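Local coordinates for glutathione S-transferase, N-terminal domain protein (Pseudomonas putida, PDB 4NAX) that binds oxidized glutathione disulfide and is probably a transferase of the glutathione S-transferase superfamily, at residues A[21-26]-A[72-77]. Numbering follows the deposited sequence.
Sequences LQLYSL and PAILDP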
loop_
_atom_site.group_PDB
_atom_site.type_symbol
_atom_site.label_atom_id
_atom_site.label_comp_id
_atom_site.label_asym_id
_atom_site.label_seq_id
_atom_site.Cartn_x
_atom_site.Cartn_y
_atom_site.Cartn_z
ATOM N N LEU A 21 22.761 -3.730 -7.653
ATOM C CA LEU A 21 21.698 -3.305 -6.747
ATOM C C LEU A 21 21.965 -3.865 -5.346
ATOM O O LEU A 21 22.271 -5.058 -5.178
ATOM C CB LEU A 21 20.357 -3.774 -7.291
ATOM C CG LEU A 21 19.132 -3.355 -6.469
ATOM C CD1 LEU A 21 17.937 -3.163 -7.384
ATOM C CD2 LEU A 21 18.783 -4.360 -5.376
ATOM N N GLN A 22 21.834 -2.986 -4.359
ATOM C CA GLN A 22 22.025 -3.306 -2.951
ATOM C C GLN A 22 20.664 -3.465 -2.296
ATOM O O GLN A 22 19.810 -2.587 -2.401
ATOM C CB GLN A 22 22.815 -2.187 -2.250
ATOM C CG GLN A 22 24.148 -1.851 -2.921
ATOM C CD GLN A 22 25.190 -2.926 -2.728
ATOM O OE1 GLN A 22 25.540 -3.266 -1.592
ATOM N NE2 GLN A 22 25.702 -3.460 -3.815
ATOM N N LEU A 23 20.476 -4.600 -1.629
ATOM C CA LEU A 23 19.256 -4.908 -0.902
ATOM C C LEU A 23 19.533 -4.935 0.588
ATOM O O LEU A 23 20.452 -5.618 1.031
ATOM C CB LEU A 23 18.711 -6.270 -1.323
ATOM C CG LEU A 23 17.517 -6.798 -0.545
ATOM C CD1 LEU A 23 16.279 -5.919 -0.712
ATOM C CD2 LEU A 23 17.211 -8.234 -0.942
ATOM N N TYR A 24 18.731 -4.204 1.362
ATOM C CA TYR A 24 18.867 -4.141 2.824
ATOM C C TYR A 24 17.577 -4.704 3.390
ATOM O O TYR A 24 16.525 -4.077 3.283
ATOM C CB TYR A 24 19.135 -2.710 3.286
ATOM C CG TYR A 24 20.249 -2.029 2.501
ATOM C CD1 TYR A 24 21.598 -2.192 2.828
ATOM C CD2 TYR A 24 19.950 -1.252 1.393
ATOM C CE1 TYR A 24 22.596 -1.572 2.081
ATOM C CE2 TYR A 24 20.941 -0.617 0.663
ATOM C CZ TYR A 24 22.261 -0.796 0.990
ATOM O OH TYR A 24 23.227 -0.149 0.251
ATOM N N SER A 25 17.626 -5.923 3.927
ATOM C CA SER A 25 16.414 -6.653 4.176
ATOM C C SER A 25 16.598 -7.716 5.256
ATOM O O SER A 25 17.632 -7.785 5.921
ATOM C CB SER A 25 15.905 -7.249 2.841
ATOM O OG SER A 25 14.566 -7.740 2.937
ATOM N N LEU A 26 15.559 -8.521 5.420
ATOM C CA LEU A 26 15.481 -9.594 6.399
ATOM C C LEU A 26 14.402 -10.544 5.865
ATOM O O LEU A 26 13.433 -10.060 5.263
ATOM C CB LEU A 26 15.095 -9.016 7.760
ATOM C CG LEU A 26 15.173 -9.964 8.950
ATOM C CD1 LEU A 26 16.614 -10.358 9.226
ATOM C CD2 LEU A 26 14.543 -9.283 10.148
ATOM N N PRO A 72 11.806 -3.927 3.553
ATOM C CA PRO A 72 13.037 -3.829 2.767
ATOM C C PRO A 72 13.310 -2.410 2.250
ATOM O O PRO A 72 12.402 -1.575 2.139
ATOM C CB PRO A 72 12.770 -4.763 1.604
ATOM C CG PRO A 72 11.294 -4.614 1.367
ATOM C CD PRO A 72 10.699 -4.487 2.766
ATOM N N ALA A 73 14.559 -2.193 1.864
ATOM C CA ALA A 73 14.986 -0.970 1.178
ATOM C C ALA A 73 16.048 -1.387 0.178
ATOM O O ALA A 73 16.715 -2.415 0.353
ATOM C CB ALA A 73 15.509 0.056 2.148
ATOM N N ILE A 74 16.199 -0.590 -0.868
ATOM C CA ILE A 74 17.230 -0.817 -1.866
ATOM C C ILE A 74 18.023 0.452 -2.158
ATOM O O ILE A 74 17.555 1.572 -1.935
ATOM C CB ILE A 74 16.674 -1.376 -3.194
ATOM C CG1 ILE A 74 15.696 -0.399 -3.868
ATOM C CG2 ILE A 74 16.024 -2.736 -2.965
ATOM C CD1 ILE A 74 15.404 -0.701 -5.320
ATOM N N LEU A 75 19.214 0.241 -2.704
ATOM C CA LEU A 75 20.017 1.314 -3.315
ATOM C C LEU A 75 20.519 0.746 -4.633
ATOM O O LEU A 75 21.369 -0.147 -4.650
ATOM C CB LEU A 75 21.153 1.737 -2.407
ATOM C CG LEU A 75 22.055 2.847 -2.945
ATOM C CD1 LEU A 75 21.282 4.106 -3.289
ATOM C CD2 LEU A 75 23.130 3.122 -1.905
ATOM N N ASP A 76 19.937 1.207 -5.737
ATOM C CA ASP A 76 20.295 0.694 -7.062
ATOM C C ASP A 76 21.299 1.656 -7.684
ATOM O O ASP A 76 20.928 2.787 -8.016
ATOM C CB ASP A 76 19.077 0.616 -7.959
ATOM C CG ASP A 76 19.352 -0.046 -9.296
ATOM O OD1 ASP A 76 20.510 -0.440 -9.519
ATOM O OD2 ASP A 76 18.428 -0.173 -10.112
ATOM N N PRO A 77 22.565 1.232 -7.858
ATOM C CA PRO A 77 23.527 2.145 -8.485
ATOM C C PRO A 77 23.133 2.488 -9.926
ATOM O O PRO A 77 23.515 3.566 -10.430
ATOM C CB PRO A 77 24.849 1.377 -8.439
ATOM C CG PRO A 77 24.469 -0.057 -8.343
ATOM C CD PRO A 77 23.158 -0.096 -7.604
#
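Q22 and L75 form a hydrogen-bonded antiparallel pair: Q22 N reaches L75 O at 2.9 Å, and L75 N returns to Q22 O. Y24 and A73 make a second such pair, with Y24 N to A73 O at 2.9 Å. Between them L23 faces I74 in a non-hydrogen-bonded pair.

The Y24 ring lies beside the L75 side chain, edge on, with CE2 3.9 Å from L75 CB. Its CG is anti to the carbonyl carbon (chi1 -49°), swinging the ring back toward Q22 and diagonally across to L75. Y24 also touches F62 of helix 60-65 and meets the H48 ring of strand 45-49, planes about 15° apart. Cut back to an alanine, this position loses the edge contact with L75 and would probably leave a gap next to F62 and H48.

On the other face, I74 CG2 meets L21 CD2 at 4.0 Å and L23 CD1 at 3.9 Å. Helices 31-41 and 90-101 cover this side. D76 packs across L21 CD1, and its OD2 hydrogen-bonds Y96 OH and salt-bridges K100 NZ.

P72, after a cis peptide bond, touches the bound glutathione disulfide. These are the central strands of the thioredoxin-like glutathione transferase domain, with the cis-proline at the glutathione site.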